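Local coordinates for protein 4-alpha-glucanotransferase (Corynebacterium glutamicum, PDB 5B68) that is an amylomaltase, or disproportionating enzyme, of the glucanotransferase family, built on a TIM-barrel-type catalytic domain with a beta sandwich nearer its N terminus, at residues D603-A608 against H635-K640; W533-P538 against E547-L552. One frame throughout, in Å; residues are numbered along the deposited sequence.

From the N terminus, the chain passes the beta sandwich and most of the barrel strands before contact 2, where residues 533-538 and 547-552 close a short loop between the neighbouring parallel strands 528-531 and 553-556. Contact 1 follows in series, without nesting or crossing: helix 587-607 ends within 603-608, and the next helix, 627-639, brings the chain back at 635-640, just ahead of strand 645-649. The two contacts therefore lie on successive connections of the barrel, their centres about 12 Å apart. They also touch directly, Phe637 CE2 of contact 1 packing 3.9 Å from Tyr549 CE1 of contact 2, which joins the strand-connecting loop to the helix pair 587-607 and 627-639.

Contact 1 of 2, residues D603-A608 against H635-K640; sequences DVAASA and HTFVAK
The ring of Phe637 meets the end of helix 587-607 and the residue after it, Ala608, whose methyl lies at the ring edge, close to the ring plane; Ala605 and Val604 approach obliquely. Ala608 CB lies 3.9 Å from Phe637 CD1, and its bond from the backbone points at the other segment. Ala605 comes nearest with its backbone: its CA is 3.7 Å from the same Phe637 CD1, while its CB stands a little farther off at 4.1 Å. Val604 CG1 comes obliquely to within 3.7 Å of Phe637 CZ and lies nearly as close to CE1. One branch of the valine does this work: with chi1 at 152°, CG1 is turned away from the backbone N and directed to the ring, whereas CG2 takes no part.

Phe637 is the sole residue of 635-640 that touches 603-608. Its CG stands anti to the backbone N (chi1 177°), which directs the ring toward the partner helix. The backbones approach most closely at Ala605 and Phe637, whose CA atoms are 5.8 Å apart. No hydrogen bond joins the segments; the side-chain contacts are all apolar, one phenylalanine against a valine and two alanines. The backbone O of Phe637 is held elsewhere, by Gln546 NE2, and Ala608 also packs on Gln546.

Both helices are close to their C-terminal ends here, on the periphery of the barrel domain. Helix 627-639 rests with Val638 on Thr646 of strand 645-649, so Phe637 connects a helix packed on the barrel to the end of helix 587-607.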
loop_
_atom_site.group_PDB
_atom_site.type_symbol
_atom_site.label_atom_id
_atom_site.label_comp_id
_atom_site.label_asym_id
_atom_site.label_seq_id
_atom_site.Cartn_x
_atom_site.Cartn_y
_atom_site.Cartn_z
ATOM N N ASP A 603 33.027 7.982 -3.448
ATOM C CA ASP A 603 33.738 8.508 -4.626
ATOM C C ASP A 603 32.827 9.091 -5.661
ATOM O O ASP A 603 33.133 10.124 -6.294
ATOM C CB ASP A 603 34.643 7.432 -5.263
ATOM C CG ASP A 603 35.914 7.176 -4.449
ATOM O OD1 ASP A 603 36.256 7.989 -3.539
ATOM O OD2 ASP A 603 36.501 6.093 -4.679
ATOM N N VAL A 604 31.678 8.444 -5.880
ATOM C CA VAL A 604 30.735 9.006 -6.871
ATOM C C VAL A 604 30.152 10.316 -6.379
ATOM O O VAL A 604 29.931 11.229 -7.156
ATOM C CB VAL A 604 29.662 7.942 -7.278
ATOM C CG1 VAL A 604 28.373 8.557 -7.708
ATOM C CG2 VAL A 604 30.245 7.021 -8.365
ATOM N N ALA A 605 29.871 10.375 -5.072
ATOM C CA ALA A 605 29.366 11.618 -4.440
ATOM C C ALA A 605 30.371 12.776 -4.581
ATOM O O ALA A 605 30.016 13.912 -4.935
ATOM C CB ALA A 605 29.016 11.349 -2.977
ATOM N N ALA A 606 31.629 12.437 -4.409
ATOM C CA ALA A 606 32.697 13.399 -4.595
ATOM C C ALA A 606 32.836 13.856 -6.030
ATOM O O ALA A 606 33.161 15.017 -6.237
ATOM C CB ALA A 606 34.017 12.843 -4.023
ATOM N N SER A 607 32.585 13.005 -7.042
ATOM C CA SER A 607 32.582 13.471 -8.433
ATOM C C SER A 607 31.487 14.448 -8.711
ATOM O O SER A 607 31.550 15.265 -9.633
ATOM C CB SER A 607 32.421 12.282 -9.398
ATOM O OG SER A 607 33.568 11.460 -9.282
ATOM N N ALA A 608 30.444 14.368 -7.893
ATOM C CA ALA A 608 29.342 15.332 -7.972
ATOM C C ALA A 608 29.551 16.548 -7.034
ATOM O O ALA A 608 28.656 17.340 -6.900
ATOM C CB ALA A 608 28.038 14.620 -7.623
ATOM N N HIS A 635 23.170 13.354 1.521
ATOM C CA HIS A 635 21.929 14.058 1.321
ATOM C C HIS A 635 22.020 15.112 0.235
ATOM O O HIS A 635 21.112 15.290 -0.568
ATOM C CB HIS A 635 21.416 14.620 2.642
ATOM C CG HIS A 635 20.874 13.565 3.545
ATOM N ND1 HIS A 635 19.532 13.211 3.545
ATOM C CD2 HIS A 635 21.490 12.692 4.369
ATOM C CE1 HIS A 635 19.342 12.215 4.385
ATOM N NE2 HIS A 635 20.509 11.894 4.919
ATOM N N THR A 636 23.154 15.804 0.186
ATOM C CA THR A 636 23.421 16.722 -0.907
ATOM C C THR A 636 23.427 16.020 -2.281
ATOM O O THR A 636 22.887 16.584 -3.320
ATOM C CB THR A 636 24.791 17.469 -0.663
ATOM O OG1 THR A 636 24.669 18.276 0.527
ATOM C CG2 THR A 636 25.059 18.353 -1.788
ATOM N N PHE A 637 24.097 14.889 -2.321
ATOM C CA PHE A 637 24.202 14.064 -3.544
ATOM C C PHE A 637 22.782 13.725 -4.074
ATOM O O PHE A 637 22.472 13.992 -5.188
ATOM C CB PHE A 637 24.963 12.805 -3.225
ATOM C CG PHE A 637 25.068 11.849 -4.376
ATOM C CD1 PHE A 637 25.873 12.127 -5.458
ATOM C CD2 PHE A 637 24.320 10.667 -4.401
ATOM C CE1 PHE A 637 25.973 11.279 -6.550
ATOM C CE2 PHE A 637 24.419 9.815 -5.510
ATOM C CZ PHE A 637 25.260 10.100 -6.569
ATOM N N VAL A 638 21.921 13.282 -3.162
ATOM C CA VAL A 638 20.505 12.953 -3.511
ATOM C C VAL A 638 19.727 14.199 -3.900
ATOM O O VAL A 638 19.038 14.192 -4.925
ATOM C CB VAL A 638 19.874 12.214 -2.340
ATOM C CG1 VAL A 638 18.354 12.281 -2.372
ATOM C CG2 VAL A 638 20.370 10.784 -2.337
ATOM N N ALA A 639 19.919 15.294 -3.150
ATOM C CA ALA A 639 19.152 16.531 -3.385
ATOM C C ALA A 639 19.393 17.097 -4.794
ATOM O O ALA A 639 18.496 17.712 -5.394
ATOM C CB ALA A 639 19.475 17.608 -2.304
ATOM N N LYS A 640 20.624 16.915 -5.309
ATOM C CA LYS A 640 20.994 17.488 -6.622
ATOM C C LYS A 640 20.888 16.507 -7.755
ATOM O O LYS A 640 21.291 16.825 -8.893
ATOM C CB LYS A 640 22.379 18.177 -6.571
ATOM C CG LYS A 640 22.521 19.367 -5.585
ATOM C CD LYS A 640 21.362 20.360 -5.625
ATOM C CE LYS A 640 21.684 21.646 -4.885
ATOM N NZ LYS A 640 20.544 22.047 -4.022
#

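Contact 2 of 2, residues W533-P538 against E547-L552; sequences WFEHSP and EEYRPL
Glu548 leads the second segment into the contact, its carboxylate accepting a hydrogen bond from the hydroxyl of Ser537. The bond from Ser537 OG to Glu548 OE1 is short, 2.6 Å, and arrives on the syn side, tilted 24° out of the carboxylate plane. The glutamate chain is extended beyond CG, which carries its charged end across to the serine. Pro538 crosses the same group at a slant, its CD 3.6 Å from Glu548 OE1. Glu548 has further partners within the loop: OE1 accepts from Arg545 N, and OE2 is hydrogen-bonded to Ser539 OG.

Tyr549, next along, brings its phenol end to Glu535. Its OH lies 3.6 Å from Glu535 CB, and Glu535 CG comes obliquely to the ring, 3.7 Å from Tyr549 CE2. The methylenes of Glu535 do the touching, while a bend at chi2 (-51°) turns its carboxylate to other partners: OE2 forms a salt bridge with Arg544 NE, and OE1 accepts from Ile531 N. Carboxylate and phenol planes stand 56° apart. Tyr549 also packs on Ser530 of strand 528-531.

The two halves thus differ in chemistry. At Glu548 one carboxylate is hydrogen-bonded to Ser537, Ser539 and the backbone N of Arg545, and Ser537 OG is also bonded to Ser539 OG and Gln540 N, a network that ties the loop to itself. At Tyr549 the contact is van der Waals, and the charge of Glu535 is probably offset by Arg544, whose NH2 also binds Glu548 O. Arg544 thereby links both sides of this barrel connection.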
loop_
_atom_site.group_PDB
_atom_site.type_symbol
_atom_site.label_atom_id
_atom_site.label_comp_id
_atom_site.label_asym_id
_atom_site.label_seq_id
_atom_site.Cartn_x
_atom_site.Cartn_y
_atom_site.Cartn_z
ATOM N N TRP A 533 21.573 3.181 -1.662
ATOM C CA TRP A 533 22.460 2.024 -1.350
ATOM C C TRP A 533 22.323 0.877 -2.360
ATOM O O TRP A 533 23.246 0.091 -2.515
ATOM C CB TRP A 533 22.213 1.488 0.044
ATOM C CG TRP A 533 22.410 2.382 1.161
ATOM C CD1 TRP A 533 21.473 2.753 2.077
ATOM C CD2 TRP A 533 23.611 3.080 1.510
ATOM N NE1 TRP A 533 22.011 3.598 3.000
ATOM C CE2 TRP A 533 23.324 3.834 2.673
ATOM C CE3 TRP A 533 24.903 3.117 0.972
ATOM C CZ2 TRP A 533 24.284 4.621 3.311
ATOM C CZ3 TRP A 533 25.855 3.934 1.579
ATOM C CH2 TRP A 533 25.541 4.674 2.728
ATOM N N PHE A 534 21.180 0.801 -3.057
ATOM C CA PHE A 534 20.953 -0.249 -4.076
ATOM C C PHE A 534 21.234 0.140 -5.483
ATOM O O PHE A 534 21.142 -0.701 -6.371
ATOM C CB PHE A 534 19.499 -0.755 -3.996
ATOM C CG PHE A 534 19.069 -1.171 -2.628
ATOM C CD1 PHE A 534 19.923 -1.846 -1.772
ATOM C CD2 PHE A 534 17.755 -0.960 -2.208
ATOM C CE1 PHE A 534 19.506 -2.247 -0.507
ATOM C CE2 PHE A 534 17.316 -1.372 -0.933
ATOM C CZ PHE A 534 18.195 -2.028 -0.087
ATOM N N GLU A 535 21.585 1.394 -5.776
ATOM C CA GLU A 535 21.579 1.837 -7.151
ATOM C C GLU A 535 22.909 1.609 -7.850
ATOM O O GLU A 535 23.960 1.994 -7.302
ATOM C CB GLU A 535 21.293 3.338 -7.233
ATOM C CG GLU A 535 19.860 3.788 -6.888
ATOM C CD GLU A 535 18.775 3.023 -7.648
ATOM O OE1 GLU A 535 17.769 2.589 -7.006
ATOM O OE2 GLU A 535 18.955 2.893 -8.866
ATOM N N HIS A 536 22.855 1.044 -9.061
ATOM C CA HIS A 536 24.020 0.707 -9.840
ATOM C C HIS A 536 23.870 1.511 -11.058
ATOM O O HIS A 536 22.740 1.846 -11.453
ATOM C CB HIS A 536 24.056 -0.830 -10.174
ATOM C CG HIS A 536 24.339 -1.699 -9.005
ATOM N ND1 HIS A 536 25.590 -2.213 -8.757
ATOM C CD2 HIS A 536 23.528 -2.206 -8.050
ATOM C CE1 HIS A 536 25.548 -2.956 -7.662
ATOM N NE2 HIS A 536 24.304 -2.974 -7.211
ATOM N N SER A 537 24.996 1.886 -11.656
ATOM C CA SER A 537 24.996 2.650 -12.865
ATOM C C SER A 537 24.455 1.754 -14.005
ATOM O O SER A 537 24.886 0.626 -14.132
ATOM C CB SER A 537 26.438 3.057 -13.168
ATOM O OG SER A 537 26.565 3.891 -14.284
ATOM N N PRO A 538 23.521 2.251 -14.811
ATOM C CA PRO A 538 23.292 1.480 -16.018
ATOM C C PRO A 538 24.546 1.431 -16.895
ATOM O O PRO A 538 24.777 0.406 -17.523
ATOM C CB PRO A 538 22.196 2.251 -16.723
ATOM C CG PRO A 538 22.437 3.666 -16.312
ATOM C CD PRO A 538 22.937 3.599 -14.900
ATOM N N GLU A 547 23.851 12.145 -12.248
ATOM C CA GLU A 547 23.103 12.472 -13.432
ATOM C C GLU A 547 22.322 11.279 -14.021
ATOM O O GLU A 547 21.462 11.475 -14.840
ATOM C CB GLU A 547 23.989 13.072 -14.505
ATOM C CG GLU A 547 25.090 12.149 -15.066
ATOM C CD GLU A 547 26.382 12.182 -14.282
ATOM O OE1 GLU A 547 27.406 11.766 -14.890
ATOM O OE2 GLU A 547 26.380 12.526 -13.065
ATOM N N GLU A 548 22.573 10.098 -13.544
ATOM C CA GLU A 548 21.859 8.902 -14.057
ATOM C C GLU A 548 20.632 8.529 -13.234
ATOM O O GLU A 548 20.037 7.502 -13.527
ATOM C CB GLU A 548 22.810 7.688 -14.047
ATOM C CG GLU A 548 23.948 7.807 -15.063
ATOM C CD GLU A 548 25.061 6.791 -14.903
ATOM O OE1 GLU A 548 25.229 6.130 -13.864
ATOM O OE2 GLU A 548 25.848 6.702 -15.869
ATOM N N TYR A 549 20.310 9.288 -12.184
ATOM C CA TYR A 549 19.134 9.034 -11.385
ATOM C C TYR A 549 17.938 9.444 -12.268
ATOM O O TYR A 549 17.943 10.503 -12.956
ATOM C CB TYR A 549 19.192 9.714 -9.981
ATOM C CG TYR A 549 19.913 8.949 -8.917
ATOM C CD1 TYR A 549 21.304 8.838 -8.930
ATOM C CD2 TYR A 549 19.233 8.241 -7.962
ATOM C CE1 TYR A 549 21.938 8.097 -7.992
ATOM C CE2 TYR A 549 19.870 7.527 -6.998
ATOM C CZ TYR A 549 21.233 7.439 -7.024
ATOM O OH TYR A 549 21.876 6.669 -6.104
ATOM N N ARG A 550 16.942 8.540 -12.312
ATOM C CA ARG A 550 15.715 8.712 -13.087
ATOM C C ARG A 550 14.970 9.946 -12.588
ATOM O O ARG A 550 14.757 10.099 -11.375
ATOM C CB ARG A 550 14.752 7.543 -12.815
ATOM C CG ARG A 550 14.753 6.390 -13.760
ATOM C CD ARG A 550 13.522 5.508 -13.432
ATOM N NE ARG A 550 12.298 6.085 -14.024
ATOM C CZ ARG A 550 11.038 5.732 -13.715
ATOM N NH1 ARG A 550 10.776 4.807 -12.778
ATOM N NH2 ARG A 550 10.028 6.317 -14.342
ATOM N N PRO A 551 14.509 10.781 -13.481
ATOM C CA PRO A 551 13.727 11.903 -13.071
ATOM C C PRO A 551 12.334 11.549 -12.504
ATOM O O PRO A 551 11.912 12.169 -11.534
ATOM C CB PRO A 551 13.551 12.714 -14.340
ATOM C CG PRO A 551 14.736 12.317 -15.143
ATOM C CD PRO A 551 14.878 10.873 -14.895
ATOM N N LEU A 552 11.642 10.615 -13.119
ATOM C CA LEU A 552 10.266 10.334 -12.675
ATOM C C LEU A 552 10.354 9.304 -11.561
ATOM O O LEU A 552 10.059 8.138 -11.757
ATOM C CB LEU A 552 9.359 9.896 -13.816
ATOM C CG LEU A 552 7.872 9.842 -13.488
ATOM C CD1 LEU A 552 7.301 11.206 -13.194
ATOM C CD2 LEU A 552 7.150 9.097 -14.647
#